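Local coordinates for protein diaminopimelate decarboxylase (Aquifex aeolicus, PDB 2P3E) that is a pyridoxal 5'-phosphate-dependent enzyme that probably decarboxylates meso-diaminopimelate to L-lysine, the last step of lysine biosynthesis by the diaminopimelate pathway, at residues L116-D121 / I141-K147; I151-V155 / A183-Y187. All blocks are in the same frame, centred on the assembly; numbering follows the deposited sequence.

Contact 1 (L116-D121 / I141-K147); sequences LTDAVD and IAGKLGK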
ATOM      1  N   LEU B 116      16.857  -4.966  16.767  1.00 24.47           N
ATOM      2  CA  LEU B 116      17.620  -6.095  17.326  1.00 24.09           C
ATOM      3  C   LEU B 116      17.954  -5.872  18.800  1.00 23.57           C
ATOM      4  O   LEU B 116      17.795  -6.779  19.617  1.00 23.30           O
ATOM      5  CB  LEU B 116      18.875  -6.350  16.501  1.00 24.00           C
ATOM      6  CG  LEU B 116      18.733  -7.039  15.129  1.00 24.89           C
ATOM      7  CD1 LEU B 116      20.106  -7.295  14.570  1.00 23.27           C
ATOM      8  CD2 LEU B 116      17.993  -8.366  15.270  1.00 25.13           C
ATOM      9  N   THR B 117      18.387  -4.655  19.142  1.00 23.39           N
ATOM     10  CA  THR B 117      18.674  -4.306  20.544  1.00 23.52           C
ATOM     11  C   THR B 117      17.451  -4.508  21.431  1.00 22.59           C
ATOM     12  O   THR B 117      17.545  -5.121  22.500  1.00 22.42           O
ATOM     13  CB  THR B 117      19.228  -2.855  20.702  1.00 24.02           C
ATOM     14  OG1 THR B 117      20.344  -2.676  19.833  1.00 24.67           O
ATOM     15  CG2 THR B 117      19.715  -2.600  22.140  1.00 24.35           C
ATOM     16  N   ASP B 118      16.301  -4.015  20.972  1.00 21.91           N
ATOM     17  CA  ASP B 118      15.048  -4.155  21.707  1.00 20.79           C
ATOM     18  C   ASP B 118      14.647  -5.617  21.915  1.00 19.83           C
ATOM     19  O   ASP B 118      14.196  -5.997  23.002  1.00 19.09           O
ATOM     20  CB  ASP B 118      13.931  -3.392  20.993  1.00 21.17           C
ATOM     21  CG  ASP B 118      14.077  -1.880  21.128  0.60 23.87           C
ATOM     22  OD1 ASP B 118      14.988  -1.399  21.845  0.80 25.90           O
ATOM     23  OD2 ASP B 118      13.270  -1.165  20.507  1.00 28.67           O
ATOM     24  N   ALA B 119      14.802  -6.433  20.874  1.00 18.73           N
ATOM     25  CA  ALA B 119      14.411  -7.837  20.961  1.00 18.75           C
ATOM     26  C   ALA B 119      15.364  -8.630  21.869  1.00 18.11           C
ATOM     27  O   ALA B 119      14.933  -9.464  22.638  1.00 18.49           O
ATOM     28  CB  ALA B 119      14.331  -8.464  19.566  1.00 17.54           C
ATOM     29  N   VAL B 120      16.660  -8.370  21.757  1.00 18.97           N
ATOM     30  CA  VAL B 120      17.647  -9.044  22.625  1.00 19.63           C
ATOM     31  C   VAL B 120      17.345  -8.672  24.071  1.00 19.66           C
ATOM     32  O   VAL B 120      17.216  -9.540  24.928  1.00 19.84           O
ATOM     33  CB  VAL B 120      19.104  -8.699  22.224  1.00 19.01           C
ATOM     34  CG1 VAL B 120      20.104  -9.164  23.287  1.00 19.81           C
ATOM     35  CG2 VAL B 120      19.436  -9.339  20.883  1.00 19.11           C
ATOM     36  N   ASP B 121      17.192  -7.372  24.316  1.00 20.44           N
ATOM     37  CA  ASP B 121      16.806  -6.859  25.636  1.00 20.75           C
ATOM     38  C   ASP B 121      15.507  -7.456  26.177  1.00 20.68           C
ATOM     39  O   ASP B 121      15.393  -7.724  27.387  1.00 20.02           O
ATOM     40  CB  ASP B 121      16.707  -5.334  25.591  1.00 21.77           C
ATOM     41  CG  ASP B 121      17.107  -4.702  26.896  0.90 24.30           C
ATOM     42  OD1 ASP B 121      16.205  -4.447  27.714  1.00 29.14           O
ATOM     43  OD2 ASP B 121      18.319  -4.490  27.114  0.30 26.54           O
ATOM     44  N   ILE B 141      25.658  -7.078  19.449  1.00 25.14           N
ATOM     45  CA  ILE B 141      24.586  -6.457  20.245  1.00 24.56           C
ATOM     46  C   ILE B 141      24.323  -7.165  21.573  1.00 24.77           C
ATOM     47  O   ILE B 141      24.178  -6.503  22.614  1.00 24.17           O
ATOM     48  CB  ILE B 141      23.261  -6.354  19.442  1.00 24.78           C
ATOM     49  CG1 ILE B 141      23.392  -5.283  18.346  1.00 25.51           C
ATOM     50  CG2 ILE B 141      22.086  -6.072  20.381  1.00 24.86           C
ATOM     51  CD1 ILE B 141      22.350  -5.365  17.229  1.00 25.87           C
ATOM     52  N   ALA B 142      24.267  -8.499  21.547  1.00 24.09           N
ATOM     53  CA  ALA B 142      24.072  -9.293  22.757  1.00 24.33           C
ATOM     54  C   ALA B 142      25.208  -9.058  23.755  1.00 24.71           C
ATOM     55  O   ALA B 142      24.957  -8.773  24.920  1.00 24.69           O
ATOM     56  CB  ALA B 142      23.926 -10.784  22.421  1.00 24.30           C
ATOM     57  N   GLY B 143      26.449  -9.149  23.280  1.00 25.44           N
ATOM     58  CA  GLY B 143      27.624  -8.793  24.081  1.00 27.28           C
ATOM     59  C   GLY B 143      27.504  -7.439  24.771  1.00 27.78           C
ATOM     60  O   GLY B 143      27.732  -7.333  25.977  1.00 28.25           O
ATOM     61  N   LYS B 144      27.104  -6.420  24.007  1.00 28.04           N
ATOM     62  CA  LYS B 144      26.958  -5.053  24.520  1.00 28.26           C
ATOM     63  C   LYS B 144      25.909  -4.936  25.625  1.00 28.38           C
ATOM     64  O   LYS B 144      26.001  -4.058  26.489  1.00 28.54           O
ATOM     65  CB  LYS B 144      26.645  -4.075  23.381  1.00 28.30           C
ATOM     66  CG  LYS B 144      27.838  -3.712  22.515  1.00 28.81           C
ATOM     67  N   LEU B 145      24.915  -5.821  25.602  1.00 28.05           N
ATOM     68  CA  LEU B 145      23.844  -5.806  26.595  1.00 28.11           C
ATOM     69  C   LEU B 145      24.131  -6.754  27.759  1.00 27.31           C
ATOM     70  O   LEU B 145      23.345  -6.848  28.707  1.00 27.31           O
ATOM     71  CB  LEU B 145      22.492  -6.143  25.932  1.00 28.27           C
ATOM     72  CG  LEU B 145      21.684  -5.074  25.182  1.00 29.94           C
ATOM     73  CD1 LEU B 145      22.499  -4.337  24.118  1.00 31.55           C
ATOM     74  CD2 LEU B 145      20.434  -5.682  24.537  1.00 28.75           C
ATOM     75  N   GLY B 146      25.274  -7.439  27.689  1.00 27.72           N
ATOM     76  CA  GLY B 146      25.621  -8.513  28.634  1.00 27.68           C
ATOM     77  C   GLY B 146      24.555  -9.591  28.664  1.00 28.11           C
ATOM     78  O   GLY B 146      24.229 -10.142  29.729  1.00 28.19           O
ATOM     79  N   LYS B 147      23.990  -9.883  27.495  1.00 27.51           N
ATOM     80  CA  LYS B 147      22.924 -10.874  27.398  1.00 27.18           C
ATOM     81  C   LYS B 147      23.316 -11.944  26.376  1.00 26.16           C
ATOM     82  O   LYS B 147      24.347 -11.835  25.710  1.00 25.81           O
ATOM     83  CB  LYS B 147      21.597 -10.216  26.995  1.00 27.40           C
ATOM     84  CG  LYS B 147      20.902  -9.428  28.105  1.00 29.55           C
ATOM     85  CD  LYS B 147      19.411  -9.291  27.817  1.00 31.87           C
ATOM     86  CE  LYS B 147      18.773  -8.111  28.522  1.00 33.48           C
ATOM     87  NZ  LYS B 147      19.168  -7.954  29.944  1.00 36.17           N
TER
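The carboxylate of Asp121 is the flat group of this contact: Lys147 CE lies over it, 4.1 Å from Asp121 CG, while methyl CD2 of Leu145 approaches OD2 of Asp121 to 3.5 Å. The setting is the outer helical layer of the TIM-barrel-type pyridoxal-binding domain, where two successive helices, separated by strand 126-129, cross at -56° with their local axes 9.8 Å apart. No hydrogen bond joins 116-121 to 141-147, so the evidence for the interface is apolar fit. Ile141 divides its branches. CG2, anti to its backbone N, rests on Thr117 CA at 3.8 Å, and CD1 meets Leu116 CB at 3.7 Å, the two side chains being set almost perpendicular. An alanine here is likely to leave a gap beside Leu116 and Thr117, because both of these branches would be gone. Val120 fills the next position, its CG1 lying 3.7 Å from Leu145 CD2 and also facing Ala142, while Phe127 of strand 126-129 and Leu138, a turn earlier on helix 132-145, also touch it. Thr117 turns its hydroxyl back to Glu113 O. A Schellman motif ends helix 132-145, with Gly146 at positive phi, and the chain then returns Lys147 toward Val120. Its ammonium is too far from Asp121 for a salt bridge; the aliphatic chain does the touching, with Lys147 CD 3.6 Å from Val120 O.

Contact 2 (I151-V155 / A183-Y187); sequences IAIRV and AQKEY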
ATOM      1  N   ILE B 151      19.238 -18.298  19.015  1.00 17.79           N
ATOM      2  CA  ILE B 151      19.078 -18.311  17.564  1.00 17.25           C
ATOM      3  C   ILE B 151      18.661 -19.657  16.943  1.00 17.41           C
ATOM      4  O   ILE B 151      18.921 -20.753  17.485  1.00 16.32           O
ATOM      5  CB  ILE B 151      20.366 -17.815  16.834  1.00 17.61           C
ATOM      6  CG1 ILE B 151      21.511 -18.800  17.074  1.00 18.35           C
ATOM      7  CG2 ILE B 151      20.740 -16.365  17.258  1.00 16.29           C
ATOM      8  CD1 ILE B 151      22.539 -18.816  15.944  1.00 23.08           C
ATOM      9  N   ALA B 152      18.016 -19.527  15.785  1.00 17.10           N
ATOM     10  CA  ALA B 152      17.828 -20.607  14.831  1.00 16.85           C
ATOM     11  C   ALA B 152      18.311 -20.091  13.494  1.00 16.64           C
ATOM     12  O   ALA B 152      18.270 -18.887  13.237  1.00 16.16           O
ATOM     13  CB  ALA B 152      16.359 -20.969  14.738  1.00 16.60           C
ATOM     14  N   ILE B 153      18.747 -20.992  12.620  1.00 16.35           N
ATOM     15  CA  ILE B 153      19.020 -20.602  11.237  1.00 16.77           C
ATOM     16  C   ILE B 153      17.770 -20.893  10.404  1.00 16.96           C
ATOM     17  O   ILE B 153      17.176 -21.979  10.520  1.00 15.05           O
ATOM     18  CB  ILE B 153      20.265 -21.348  10.634  1.00 16.72           C
ATOM     19  CG1 ILE B 153      21.546 -21.056  11.444  1.00 17.07           C
ATOM     20  CG2 ILE B 153      20.473 -20.981   9.144  1.00 18.34           C
ATOM     21  CD1 ILE B 153      21.888 -19.605  11.569  1.00 18.21           C
ATOM     22  N   ARG B 154      17.374 -19.923   9.571  1.00 17.14           N
ATOM     23  CA  ARG B 154      16.315 -20.182   8.612  1.00 18.17           C
ATOM     24  C   ARG B 154      16.853 -20.983   7.436  1.00 18.18           C
ATOM     25  O   ARG B 154      17.706 -20.495   6.688  1.00 18.06           O
ATOM     26  CB  ARG B 154      15.657 -18.910   8.078  1.00 18.64           C
ATOM     27  CG  ARG B 154      14.445 -19.308   7.218  1.00 22.27           C
ATOM     28  CD  ARG B 154      13.850 -18.153   6.493  1.00 28.57           C
ATOM     29  NE  ARG B 154      12.743 -18.546   5.609  1.00 28.19           N
ATOM     30  CZ  ARG B 154      11.780 -17.709   5.231  1.00 28.74           C
ATOM     31  NH1 ARG B 154      11.787 -16.451   5.665  1.00 29.45           N
ATOM     32  NH2 ARG B 154      10.811 -18.120   4.425  1.00 28.69           N
ATOM     33  N   VAL B 155      16.334 -22.198   7.273  1.00 18.13           N
ATOM     34  CA  VAL B 155      16.789 -23.100   6.221  1.00 18.58           C
ATOM     35  C   VAL B 155      15.729 -23.258   5.143  1.00 19.37           C
ATOM     36  O   VAL B 155      14.527 -23.257   5.450  1.00 18.68           O
ATOM     37  CB  VAL B 155      17.261 -24.490   6.792  1.00 18.99           C
ATOM     38  CG1 VAL B 155      18.293 -24.297   7.921  1.00 18.02           C
ATOM     39  CG2 VAL B 155      16.104 -25.317   7.301  1.00 17.94           C
ATOM     40  N   ALA B 183      23.427 -25.032   5.538  1.00 32.49           N
ATOM     41  CA  ALA B 183      23.035 -24.495   6.846  1.00 31.60           C
ATOM     42  C   ALA B 183      23.960 -24.977   7.958  1.00 31.33           C
ATOM     43  O   ALA B 183      24.162 -24.279   8.958  1.00 30.92           O
ATOM     44  CB  ALA B 183      21.595 -24.859   7.159  1.00 31.39           C
ATOM     45  N   GLN B 184      24.536 -26.161   7.780  1.00 31.06           N
ATOM     46  CA  GLN B 184      25.388 -26.731   8.814  1.00 31.02           C
ATOM     47  C   GLN B 184      26.656 -25.896   9.015  1.00 30.45           C
ATOM     48  O   GLN B 184      27.151 -25.771  10.140  1.00 29.61           O
ATOM     49  CB  GLN B 184      25.711 -28.190   8.499  1.00 31.76           C
ATOM     50  CG  GLN B 184      25.803 -29.056   9.747  1.00 33.33           C
ATOM     51  CD  GLN B 184      25.707 -30.528   9.450  1.00 36.69           C
ATOM     52  OE1 GLN B 184      26.681 -31.260   9.612  1.00 38.71           O
ATOM     53  NE2 GLN B 184      24.537 -30.977   9.005  1.00 37.89           N
ATOM     54  N   LYS B 185      27.153 -25.315   7.919  1.00 30.08           N
ATOM     55  CA  LYS B 185      28.283 -24.380   7.954  1.00 30.33           C
ATOM     56  C   LYS B 185      27.983 -23.118   8.755  1.00 29.13           C
ATOM     57  O   LYS B 185      28.853 -22.604   9.463  1.00 28.88           O
ATOM     58  CB  LYS B 185      28.735 -24.004   6.536  1.00 30.68           C
ATOM     59  CG  LYS B 185      29.579 -25.084   5.845  1.00 31.75           C
ATOM     60  CD  LYS B 185      30.128 -24.584   4.510  1.00 34.29           C
ATOM     61  CE  LYS B 185      29.210 -24.957   3.335  1.00 37.76           C
ATOM     62  NZ  LYS B 185      29.789 -24.499   2.032  1.00 37.59           N
ATOM     63  N   GLU B 186      26.753 -22.618   8.646  1.00 27.86           N
ATOM     64  CA  GLU B 186      26.335 -21.496   9.474  1.00 27.27           C
ATOM     65  C   GLU B 186      26.175 -21.855  10.946  1.00 25.88           C
ATOM     66  O   GLU B 186      26.430 -21.019  11.800  1.00 26.04           O
ATOM     67  CB  GLU B 186      25.056 -20.836   8.926  1.00 27.67           C
ATOM     68  CG  GLU B 186      25.343 -19.834   7.811  1.00 30.16           C
ATOM     69  CD  GLU B 186      24.116 -19.066   7.381  1.00 33.21           C
ATOM     70  OE1 GLU B 186      23.427 -18.457   8.241  1.00 33.11           O
ATOM     71  OE2 GLU B 186      23.839 -19.068   6.160  1.00 36.38           O
ATOM     72  N   TYR B 187      25.730 -23.077  11.238  1.00 24.69           N
ATOM     73  CA  TYR B 187      25.611 -23.541  12.624  1.00 24.44           C
ATOM     74  C   TYR B 187      26.994 -23.681  13.271  1.00 24.87           C
ATOM     75  O   TYR B 187      27.197 -23.305  14.432  1.00 24.16           O
ATOM     76  CB  TYR B 187      24.842 -24.868  12.700  1.00 23.56           C
ATOM     77  CG  TYR B 187      23.345 -24.671  12.732  1.00 21.90           C
ATOM     78  CD1 TYR B 187      22.579 -24.793  11.572  1.00 20.00           C
ATOM     79  CD2 TYR B 187      22.702 -24.330  13.918  1.00 21.67           C
ATOM     80  CE1 TYR B 187      21.202 -24.589  11.596  1.00 20.56           C
ATOM     81  CE2 TYR B 187      21.319 -24.126  13.959  1.00 20.31           C
ATOM     82  CZ  TYR B 187      20.583 -24.246  12.796  1.00 19.90           C
ATOM     83  OH  TYR B 187      19.225 -24.042  12.835  1.00 19.39           O
TER
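Ile153 and Tyr187 run past each other in opposite directions, the isoleucine reaching out from strand 149-156 and the phenol reaching in from helix 183-191. Ile153 CG1 sits over one face of the ring, 3.7 Å from its centroid and 17° off the normal, which meets the geometry of a CH-pi contact. With chi1 at -60°, Ile153 CG1 stands beside its own backbone N, and the same N-H is what the phenol engages: Ile153 N donates to Tyr187 OH over 3.1 Å at a nearly straight 161°. Ring and hydroxyl therefore grip one residue through both side chain and backbone. Tyr187 OH is also hydrogen-bonded to Gly200 O on strand 196-202, so this buried oxygen has partners on two neighbouring strands, which should fix how far the ring penetrates. Beyond the ring, Ile153 CD1 turns to Glu186, meeting OE1 at 3.8 Å; Arg132 of helix 132-145 touches the same glutamate side chain. Near the N-terminal end of segment 183-187 the fit is tight, with Val155 CG1 only 3.4 Å from Ala183 CB, closer than usual for two carbons. Ala152 and Arg154 point away from the helix; Arg154 forms a salt bridge with Glu130, and the side chain of Ala152 is about 9 Å from that of Glu279, a probable cofactor-binding residue. Helix and strand run nearly antiparallel, with strand 196-202 following the helix and pairing parallel to 149-156: the beta-alpha-beta crossover of a TIM barrel.

Followed from the N terminus, the chain runs along helix 113-121, through strand 126-129 and into helix 132-145, whose C-terminal end closes contact 1 after 19 intervening residues. It turns directly into strand 149-156, which opens contact 2; that contact closes at helix 183-191 after 27 residues, part of which are not modelled. The two are thus in series, neither nested nor crossed, with centres about 20 Å apart. They differ in kind: contact 1, on the partly exposed periphery, ties two neighbouring outer helices to each other, whereas contact 2, in a buried layer between sheet and helix, ties the next helix, 183-191, to the parallel sheet of the same domain.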